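Local coordinates for protein CHAD domain (Ricinus communis, PDB 6QV5) that probably binds inorganic polyphosphate through its all-helical CHAD domain and carries a zinc ion held by histidines, at residues L38-I41 and Q42-V46; G51-P54 and E55-H58; D197-S200 and A201-R205. All blocks are in the same frame, centred on the assembly; numbering follows the deposited sequence. Where two conformers were deposited one is given.

Contact 1 (L38-I41 and Q42-V46); sequences LEHI and QRNEV
Gln42 packs against the carbonyl of Leu38 at the end of helix 26-42. Gln42 N donates to Leu38 O at 2.9 Å, with a nearly straight N-H...O angle of 171°. The CB of Gln42 also rests on Leu38 O, 3.3 Å away. Ile41 directs its side chain away from residues 42-46. It packs on Tyr149 and Met153 of helix 147-163 and on Met60 and Leu67 of helix 54-73. Its carbonyl stays with the turn: Ile41 O takes a weak hydrogen bond from Asn44 N at 3.3 Å.

Glu39 lies one helical turn before Arg43, and the two side chains run side by side in the same direction. They touch through their aliphatic parts, Glu39 CG to Arg43 CG at 3.8 Å. The charged ends do not meet. Glu39 OE2 and Arg43 NE stay 5.2 Å apart, so any attraction between them is probably modest. The backbone link is firmer, with Arg43 N bonded to Glu39 O at 2.9 Å.

Asn44 takes over at the next carbonyl. Its ND2 donates to His40 O at 2.8 Å, nearly along the C=O axis, and the oxygen lies close to the amide plane. With CG beside its own backbone N (chi1 -74°), the amide reaches back to the helix end. The same ND2 also bonds Phe13 O. The His40 ring is turned 61° from this amide, and its NE2 bonds Gln59 OE1.

Gln42 to Glu45 form a type I beta turn. The whole is a helix C-terminus, with an asparagine side chain serving a last-turn carbonyl at the break between helices 26-42 and 45-50.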
ATOM      1  N   LEU A  38       1.582  -9.226 -10.205  1.00 58.27           N
ATOM      2  CA  LEU A  38       2.579 -10.276  -9.980  1.00 57.80           C
ATOM      3  C   LEU A  38       3.941  -9.902 -10.558  1.00 60.86           C
ATOM      4  O   LEU A  38       4.951 -10.194  -9.923  1.00 60.34           O
ATOM      5  CB  LEU A  38       2.105 -11.641 -10.507  1.00 57.88           C
ATOM      6  CG  LEU A  38       0.940 -12.304  -9.757  1.00 62.71           C
ATOM      7  CD1 LEU A  38       0.302 -13.394 -10.603  1.00 62.98           C
ATOM      8  CD2 LEU A  38       1.379 -12.866  -8.408  1.00 64.98           C
ATOM      9  N   GLU A  39       3.968  -9.219 -11.726  1.00 56.90           N
ATOM     10  CA  GLU A  39       5.198  -8.739 -12.372  1.00 56.41           C
ATOM     11  C   GLU A  39       5.857  -7.658 -11.499  1.00 58.72           C
ATOM     12  O   GLU A  39       7.076  -7.672 -11.333  1.00 58.34           O
ATOM     13  CB  GLU A  39       4.908  -8.201 -13.786  1.00 57.91           C
ATOM     14  CG  GLU A  39       6.141  -7.753 -14.561  1.00 69.96           C
ATOM     15  CD  GLU A  39       5.891  -6.893 -15.787  1.00 95.87           C
ATOM     16  OE1 GLU A  39       5.010  -6.003 -15.733  1.00 92.96           O
ATOM     17  OE2 GLU A  39       6.595  -7.098 -16.801  1.00 91.91           O
ATOM     18  N   HIS A  40       5.040  -6.756 -10.913  1.00 54.00           N
ATOM     19  CA  HIS A  40       5.481  -5.672 -10.027  1.00 53.17           C
ATOM     20  C   HIS A  40       6.186  -6.223  -8.773  1.00 55.10           C
ATOM     21  O   HIS A  40       7.151  -5.625  -8.300  1.00 53.78           O
ATOM     22  CB  HIS A  40       4.285  -4.766  -9.658  1.00 53.98           C
ATOM     23  CG  HIS A  40       4.642  -3.452  -9.026  1.00 57.36           C
ATOM     24  ND1 HIS A  40       3.682  -2.679  -8.396  1.00 59.11           N
ATOM     25  CD2 HIS A  40       5.831  -2.804  -8.959  1.00 59.03           C
ATOM     26  CE1 HIS A  40       4.315  -1.605  -7.951  1.00 58.43           C
ATOM     27  NE2 HIS A  40       5.609  -1.634  -8.268  1.00 58.76           N
ATOM     28  N   ILE A  41       5.729  -7.388  -8.277  1.00 51.49           N
ATOM     29  CA  ILE A  41       6.304  -8.085  -7.123  1.00 51.06           C
ATOM     30  C   ILE A  41       7.598  -8.817  -7.541  1.00 55.90           C
ATOM     31  O   ILE A  41       8.646  -8.594  -6.928  1.00 55.54           O
ATOM     32  CB  ILE A  41       5.258  -9.058  -6.483  1.00 53.73           C
ATOM     33  CG1 ILE A  41       4.016  -8.298  -5.970  1.00 53.71           C
ATOM     34  CG2 ILE A  41       5.878  -9.915  -5.364  1.00 54.16           C
ATOM     35  CD1 ILE A  41       2.734  -9.123  -5.850  1.00 57.23           C
ATOM     36  N   GLN A  42       7.495  -9.681  -8.586  1.00 53.28           N
ATOM     37  CA  GLN A  42       8.573 -10.516  -9.126  0.54 53.30           C
ATOM     38  C   GLN A  42       9.815  -9.736  -9.584  1.00 57.78           C
ATOM     39  O   GLN A  42      10.934 -10.144  -9.272  1.00 57.51           O
ATOM     40  CB  GLN A  42       8.024 -11.406 -10.261  0.54 54.55           C
ATOM     41  CG  GLN A  42       9.027 -12.378 -10.880  0.54 67.87           C
ATOM     42  CD  GLN A  42       9.646 -11.849 -12.155  0.54 86.16           C
ATOM     43  OE1 GLN A  42       8.957 -11.515 -13.127  0.54 82.23           O
ATOM     44  NE2 GLN A  42      10.967 -11.770 -12.181  0.54 77.12           N
ATOM     45  N   ARG A  43       9.630  -8.642 -10.343  1.00 55.38           N
ATOM     46  CA  ARG A  43      10.751  -7.854 -10.876  1.00 55.68           C
ATOM     47  C   ARG A  43      11.571  -7.096  -9.812  1.00 60.28           C
ATOM     48  O   ARG A  43      12.607  -6.515 -10.150  1.00 60.09           O
ATOM     49  CB  ARG A  43      10.286  -6.907 -11.995  1.00 56.50           C
ATOM     50  CG  ARG A  43       9.747  -7.611 -13.251  1.00 69.09           C
ATOM     51  CD  ARG A  43      10.831  -8.186 -14.148  1.00 82.85           C
ATOM     52  NE  ARG A  43      11.496  -7.148 -14.937  1.00 95.03           N
ATOM     53  CZ  ARG A  43      12.814  -7.038 -15.072  1.00111.53           C
ATOM     54  NH1 ARG A  43      13.626  -7.898 -14.469  1.00100.19           N
ATOM     55  NH2 ARG A  43      13.331  -6.064 -15.810  1.00 98.52           N
ATOM     56  N   ASN A  44      11.142  -7.143  -8.536  1.00 56.93           N
ATOM     57  CA  ASN A  44      11.845  -6.509  -7.420  1.00 56.75           C
ATOM     58  C   ASN A  44      12.521  -7.523  -6.476  1.00 61.00           C
ATOM     59  O   ASN A  44      13.305  -7.113  -5.623  1.00 60.63           O
ATOM     60  CB  ASN A  44      10.921  -5.553  -6.661  1.00 56.26           C
ATOM     61  CG  ASN A  44      10.660  -4.267  -7.402  1.00 74.17           C
ATOM     62  OD1 ASN A  44      11.552  -3.432  -7.586  1.00 68.57           O
ATOM     63  ND2 ASN A  44       9.429  -4.075  -7.841  1.00 64.65           N
ATOM     64  N   GLU A  45      12.248  -8.838  -6.667  1.00 58.17           N
ATOM     65  CA  GLU A  45      12.767  -9.979  -5.891  1.00 58.29           C
ATOM     66  C   GLU A  45      14.262  -9.938  -5.572  1.00 62.93           C
ATOM     67  O   GLU A  45      14.629  -9.925  -4.396  1.00 62.73           O
ATOM     68  CB  GLU A  45      12.469 -11.300  -6.614  1.00 59.66           C
ATOM     69  CG  GLU A  45      11.088 -11.868  -6.374  1.00 69.89           C
ATOM     70  CD  GLU A  45      10.771 -13.122  -7.167  1.00 86.42           C
ATOM     71  OE1 GLU A  45      11.707 -13.888  -7.489  1.00 81.39           O
ATOM     72  OE2 GLU A  45       9.574 -13.347  -7.456  1.00 78.24           O
ATOM     73  N   VAL A  46      15.112  -9.972  -6.623  1.00 60.04           N
ATOM     74  CA  VAL A  46      16.581 -10.008  -6.554  1.00 60.15           C
ATOM     75  C   VAL A  46      17.151  -8.843  -5.727  1.00 64.22           C
ATOM     76  O   VAL A  46      17.978  -9.072  -4.843  1.00 63.96           O
ATOM     77  CB  VAL A  46      17.221 -10.106  -7.972  1.00 64.12           C
ATOM     78  CG1 VAL A  46      18.741 -10.243  -7.896  1.00 63.92           C
ATOM     79  CG2 VAL A  46      16.626 -11.265  -8.771  1.00 63.92           C
TER

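Contact 2 (G51-P54 and E55-H58); sequences GHDP and ETLH. With ZN (zinc ion), chain B.
Asp53 and Glu55 make the capping bond at the start of helix 54-73. Glu55 N donates to Asp53 OD1 at 3.1 Å, using the anti lone pair of that oxygen. The bond is bent, with an N-H...O angle of 137°. Asp53 CG lies anti to its backbone N, which brings the carboxylate alongside the first turn.

A second hydrogen bond runs from side chain to backbone. Thr56 OG1 donates to Asp53 O at 2.9 Å and comes from above the carbonyl plane. The hydroxyl sits between the backbone N and the carbonyl carbon of its own residue (chi1 63°), facing back to the cap. Arg137 NH1 also bonds Asp53 O, tying the cap to helix 122-145.

Asp53 is thus an aspartate N-cap, followed by Pro54 at the first helical position. Proline has no N-H to offer there. The regular helical bonding begins with His58 N to Pro54 O, 2.9 Å.

Van der Waals contacts surround these bonds. The Asp53 and Thr56 side chains cross at about a right angle and meet through carbon, with Thr56 CG2 3.8 Å from Asp53 CB. Leu57 CB lies 3.7 Å from Pro54 O.

Among the charged and ring groups, Glu55 OE1 lies in the plane of the His58 ring, at its edge. It takes a weak bond from ND1. The other oxygen, OE2, is held by Gln59 NE2.

The loop before the helix supplies one zinc ligand, His52, whose NE2 holds the zinc ion at 2.2 Å. The other, His138, comes from helix 122-145, and the two imidazole rings meet with their planes about 60° apart.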
ATOM      1  N   GLY A  51      20.198  -6.651  -2.006  1.00 62.97           N
ATOM      2  CA  GLY A  51      20.487  -5.279  -1.592  1.00 62.41           C
ATOM      3  C   GLY A  51      19.758  -4.755  -0.370  1.00 65.29           C
ATOM      4  O   GLY A  51      19.048  -5.497   0.314  1.00 64.76           O
ATOM      5  N   HIS A  52      19.954  -3.449  -0.091  1.00 61.20           N
ATOM      6  CA  HIS A  52      19.348  -2.713   1.024  1.00 60.78           C
ATOM      7  C   HIS A  52      18.677  -1.407   0.560  1.00 64.73           C
ATOM      8  O   HIS A  52      18.349  -0.552   1.389  1.00 63.96           O
ATOM      9  CB  HIS A  52      20.384  -2.443   2.131  1.00 61.30           C
ATOM     10  CG  HIS A  52      20.621  -3.615   3.025  1.00 64.48           C
ATOM     11  ND1 HIS A  52      19.833  -3.845   4.137  1.00 66.11           N
ATOM     12  CD2 HIS A  52      21.552  -4.591   2.938  1.00 66.01           C
ATOM     13  CE1 HIS A  52      20.306  -4.949   4.689  1.00 65.41           C
ATOM     14  NE2 HIS A  52      21.341  -5.434   4.003  1.00 65.73           N
ATOM     15  N   ASP A  53      18.455  -1.272  -0.767  1.00 61.87           N
ATOM     16  CA  ASP A  53      17.812  -0.111  -1.393  1.00 61.91           C
ATOM     17  C   ASP A  53      16.363   0.016  -0.885  1.00 65.45           C
ATOM     18  O   ASP A  53      15.603  -0.950  -0.994  1.00 65.02           O
ATOM     19  CB  ASP A  53      17.847  -0.241  -2.931  1.00 64.01           C
ATOM     20  CG  ASP A  53      17.561   1.028  -3.721  1.00 76.54           C
ATOM     21  OD1 ASP A  53      16.551   1.707  -3.420  1.00 77.37           O
ATOM     22  OD2 ASP A  53      18.326   1.324  -4.664  1.00 83.26           O
ATOM     23  N   PRO A  54      15.970   1.174  -0.303  1.00 61.85           N
ATOM     24  CA  PRO A  54      14.596   1.302   0.218  1.00 61.50           C
ATOM     25  C   PRO A  54      13.499   1.337  -0.846  1.00 64.29           C
ATOM     26  O   PRO A  54      12.400   0.854  -0.584  1.00 63.79           O
ATOM     27  CB  PRO A  54      14.644   2.595   1.039  1.00 63.36           C
ATOM     28  CG  PRO A  54      15.738   3.387   0.434  1.00 67.85           C
ATOM     29  CD  PRO A  54      16.756   2.404  -0.064  1.00 63.41           C
ATOM     30  N   GLU A  55      13.796   1.896  -2.038  1.00 60.15           N
ATOM     31  CA  GLU A  55      12.853   2.022  -3.153  1.00 59.47           C
ATOM     32  C   GLU A  55      12.447   0.668  -3.755  1.00 62.24           C
ATOM     33  O   GLU A  55      11.275   0.488  -4.095  1.00 61.67           O
ATOM     34  CB  GLU A  55      13.397   2.990  -4.225  1.00 60.78           C
ATOM     35  CG  GLU A  55      12.414   3.368  -5.332  1.00 70.93           C
ATOM     36  CD  GLU A  55      11.069   3.953  -4.933  1.00 88.12           C
ATOM     37  OE1 GLU A  55      11.006   4.711  -3.938  1.00 80.51           O
ATOM     38  OE2 GLU A  55      10.074   3.660  -5.633  1.00 81.05           O
ATOM     39  N   THR A  56      13.406  -0.276  -3.870  1.00 57.96           N
ATOM     40  CA  THR A  56      13.173  -1.628  -4.400  1.00 57.26           C
ATOM     41  C   THR A  56      12.203  -2.387  -3.489  1.00 59.32           C
ATOM     42  O   THR A  56      11.296  -3.058  -3.984  1.00 58.62           O
ATOM     43  CB  THR A  56      14.498  -2.382  -4.594  1.00 66.50           C
ATOM     44  OG1 THR A  56      15.135  -2.552  -3.329  1.00 67.03           O
ATOM     45  CG2 THR A  56      15.442  -1.680  -5.567  1.00 65.62           C
ATOM     46  N   LEU A  57      12.383  -2.242  -2.156  1.00 54.60           N
ATOM     47  CA  LEU A  57      11.528  -2.833  -1.125  1.00 53.66           C
ATOM     48  C   LEU A  57      10.154  -2.140  -1.131  1.00 56.26           C
ATOM     49  O   LEU A  57       9.131  -2.818  -1.004  1.00 55.24           O
ATOM     50  CB  LEU A  57      12.212  -2.723   0.255  1.00 53.49           C
ATOM     51  CG  LEU A  57      11.405  -3.104   1.507  1.00 58.05           C
ATOM     52  CD1 LEU A  57      11.146  -4.602   1.582  1.00 58.22           C
ATOM     53  CD2 LEU A  57      12.115  -2.641   2.760  1.00 60.37           C
ATOM     54  N   HIS A  58      10.140  -0.795  -1.296  1.00 52.50           N
ATOM     55  CA  HIS A  58       8.923   0.019  -1.365  1.00 52.12           C
ATOM     56  C   HIS A  58       8.060  -0.430  -2.548  1.00 54.34           C
ATOM     57  O   HIS A  58       6.869  -0.681  -2.362  1.00 53.91           O
ATOM     58  CB  HIS A  58       9.269   1.521  -1.461  1.00 53.16           C
ATOM     59  CG  HIS A  58       8.087   2.440  -1.585  1.00 56.80           C
ATOM     60  ND1 HIS A  58       8.155   3.595  -2.343  1.00 58.73           N
ATOM     61  CD2 HIS A  58       6.847   2.347  -1.042  1.00 58.67           C
ATOM     62  CE1 HIS A  58       6.965   4.165  -2.238  1.00 58.23           C
ATOM     63  NE2 HIS A  58       6.144   3.448  -1.470  1.00 58.54           N
TER
HETATM   64 ZN    ZN B 401      22.855  -6.952   4.611  0.50 64.87          ZN

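Contact 3 (D197-S200 and A201-R205)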
ATOM      1  N   ASP A 197      -9.996  10.528  15.451  1.00108.23           N
ATOM      2  CA  ASP A 197     -10.528   9.167  15.359  1.00107.54           C
ATOM      3  C   ASP A 197      -9.649   8.356  14.407  1.00110.13           C
ATOM      4  O   ASP A 197      -9.608   8.643  13.208  1.00109.75           O
ATOM      5  CB  ASP A 197     -11.999   9.175  14.902  1.00109.35           C
ATOM      6  CG  ASP A 197     -12.712   7.856  15.121  1.00118.93           C
ATOM      7  OD1 ASP A 197     -13.441   7.737  16.128  1.00119.42           O
ATOM      8  OD2 ASP A 197     -12.540   6.942  14.287  1.00124.57           O
ATOM      9  N   ALA A 198      -8.922   7.368  14.955  1.00105.56           N
ATOM     10  CA  ALA A 198      -8.001   6.509  14.207  1.00104.84           C
ATOM     11  C   ALA A 198      -8.702   5.560  13.231  1.00107.25           C
ATOM     12  O   ALA A 198      -8.188   5.348  12.135  1.00106.75           O
ATOM     13  CB  ALA A 198      -7.119   5.724  15.165  1.00105.60           C
ATOM     14  N   ALA A 199      -9.861   4.993  13.628  1.00102.72           N
ATOM     15  CA  ALA A 199     -10.644   4.050  12.821  1.00102.00           C
ATOM     16  C   ALA A 199     -11.244   4.678  11.558  1.00104.46           C
ATOM     17  O   ALA A 199     -11.212   4.049  10.497  1.00103.97           O
ATOM     18  CB  ALA A 199     -11.737   3.413  13.667  1.00102.73           C
ATOM     19  N   SER A 200     -11.783   5.910  11.671  1.00 99.81           N
ATOM     20  CA  SER A 200     -12.390   6.643  10.556  1.00 99.03           C
ATOM     21  C   SER A 200     -11.343   7.170   9.571  1.00101.26           C
ATOM     22  O   SER A 200     -11.573   7.112   8.362  1.00100.90           O
ATOM     23  CB  SER A 200     -13.266   7.780  11.072  1.00102.76           C
ATOM     24  OG  SER A 200     -14.331   7.284  11.864  1.00112.01           O
ATOM     25  N   ALA A 201     -10.199   7.678  10.087  1.00 96.36           N
ATOM     26  CA  ALA A 201      -9.093   8.211   9.282  1.00 95.45           C
ATOM     27  C   ALA A 201      -8.405   7.113   8.464  1.00 97.65           C
ATOM     28  O   ALA A 201      -8.019   7.361   7.320  1.00 97.27           O
ATOM     29  CB  ALA A 201      -8.083   8.916  10.173  1.00 96.15           C
ATOM     30  N   HIS A 202      -8.266   5.902   9.051  1.00 92.80           N
ATOM     31  CA  HIS A 202      -7.668   4.724   8.414  1.00 91.79           C
ATOM     32  C   HIS A 202      -8.573   4.210   7.287  1.00 93.05           C
ATOM     33  O   HIS A 202      -8.065   3.838   6.227  1.00 92.56           O
ATOM     34  CB  HIS A 202      -7.382   3.628   9.461  1.00 92.64           C
ATOM     35  CG  HIS A 202      -7.217   2.250   8.897  1.00 96.09           C
ATOM     36  ND1 HIS A 202      -6.052   1.866   8.259  1.00 97.87           N
ATOM     37  CD2 HIS A 202      -8.082   1.208   8.894  1.00 97.89           C
ATOM     38  CE1 HIS A 202      -6.244   0.610   7.887  1.00 97.33           C
ATOM     39  NE2 HIS A 202      -7.451   0.172   8.246  1.00 97.66           N
ATOM     40  N   ARG A 203      -9.906   4.202   7.520  1.00 87.64           N
ATOM     41  CA  ARG A 203     -10.921   3.771   6.551  1.00 86.41           C
ATOM     42  C   ARG A 203     -10.921   4.658   5.305  1.00 87.11           C
ATOM     43  O   ARG A 203     -11.057   4.142   4.196  1.00 86.51           O
ATOM     44  CB  ARG A 203     -12.316   3.743   7.192  1.00 87.19           C
ATOM     45  CG  ARG A 203     -12.665   2.406   7.831  1.00 99.03           C
ATOM     46  CD  ARG A 203     -14.090   2.386   8.356  1.00111.00           C
ATOM     47  NE  ARG A 203     -14.218   3.103   9.625  1.00121.53           N
ATOM     48  CZ  ARG A 203     -15.373   3.459  10.178  1.00137.08           C
ATOM     49  NH1 ARG A 203     -16.522   3.175   9.575  1.00125.43           N
ATOM     50  NH2 ARG A 203     -15.390   4.106  11.335  1.00123.73           N
ATOM     51  N   THR A 204     -10.742   5.984   5.490  1.00 81.35           N
ATOM     52  CA  THR A 204     -10.684   6.972   4.410  1.00 80.10           C
ATOM     53  C   THR A 204      -9.403   6.771   3.584  1.00 81.58           C
ATOM     54  O   THR A 204      -9.479   6.777   2.351  1.00 81.08           O
ATOM     55  CB  THR A 204     -10.836   8.401   4.974  1.00 87.34           C
ATOM     56  OG1 THR A 204     -12.001   8.458   5.800  1.00 86.49           O
ATOM     57  CG2 THR A 204     -10.937   9.465   3.882  1.00 85.55           C
ATOM     58  N   ARG A 205      -8.245   6.576   4.274  1.00 76.36           N
ATOM     59  CA  ARG A 205      -6.928   6.358   3.673  0.60 75.63           C
ATOM     60  C   ARG A 205      -6.910   5.102   2.781  1.00 78.47           C
ATOM     61  O   ARG A 205      -6.325   5.126   1.696  1.00 77.86           O
ATOM     62  CB  ARG A 205      -5.870   6.273   4.789  0.60 75.29           C
ATOM     63  CG  ARG A 205      -4.415   6.226   4.324  0.60 83.27           C
ATOM     64  CD  ARG A 205      -3.432   6.424   5.473  0.60 88.70           C
ATOM     65  NE  ARG A 205      -3.655   5.495   6.586  0.60 92.30           N
ATOM     66  CZ  ARG A 205      -3.096   4.294   6.693  0.60103.20           C
ATOM     67  NH1 ARG A 205      -2.264   3.854   5.755  0.60 90.21           N
ATOM     68  NH2 ARG A 205      -3.362   3.523   7.738  0.60 87.60           N
TER
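Asp197 is the N-cap of helix 198-217, and its O also takes a weak bond from Ala201 N in the first turn. Asp197 OD2 accepts twice from Ser200. Ser200 N reaches Asp197 OD2 at 2.9 Å, almost end-on to the C-O bond. Ser200 OG donates to Asp197 OD2 at 3.0 Å, from well above the carboxylate plane. Two donors from one residue therefore grip a single oxygen from different directions. Ser200 OG lies beside its own backbone N (chi1 -61°), and this puts both donors on the cap side.

The main chain continues the helix, with His202 N bonded to Ala198 O. The methyl of Ala201 lies beyond the end of the Asp197 carbonyl, Ala201 CB to Asp197 O at 3.4 Å, and also touches Leu241. There the helix meets helix 224-260.

Arg203 folds back along the helix. Its chain bends at chi3 (-78°), and Arg203 NE donates to Ala199 O at 3.3 Å. The oxygen is close to the guanidinium plane, at its edge, but NE stands above the carbonyl plane. Arg203 N bonds the same oxygen from the opposite face. Two donors thus hold Ala199 O, and the NE bond probably limits the movement of the guanidinium. Arg203 NH2 remains 5.0 Å from Asp197 OD2, so the pair is not in direct charge contact, though some attraction is likely.

Ser200 O likewise accepts two donors, both from Thr204. The backbone N of Thr204 donates from one face of the carbonyl plane. The hydroxyl donates from the other, Thr204 OG1 to Ser200 O at 2.9 Å.

Overall arrangement
Contacts 1 and 2 are consecutive along the chain and close in space, with centres 12 Å apart. Contact 1 spans the break between helices 26-42 and 45-50; contact 2 opens helix 54-73, just after helix 45-50 ends. They touch by packing, Asn44 OD1 to Thr56 O at 3.6 Å. Gln59 is a shared neighbour, since it bonds His40 of contact 1 and Glu55 of contact 2. Contact 3 lies on the opposite side of the chain's centre, its own centre 28 Å from that of contact 2 and 30 Å from that of contact 1. Of the three, contact 2 alone contains a zinc ligand.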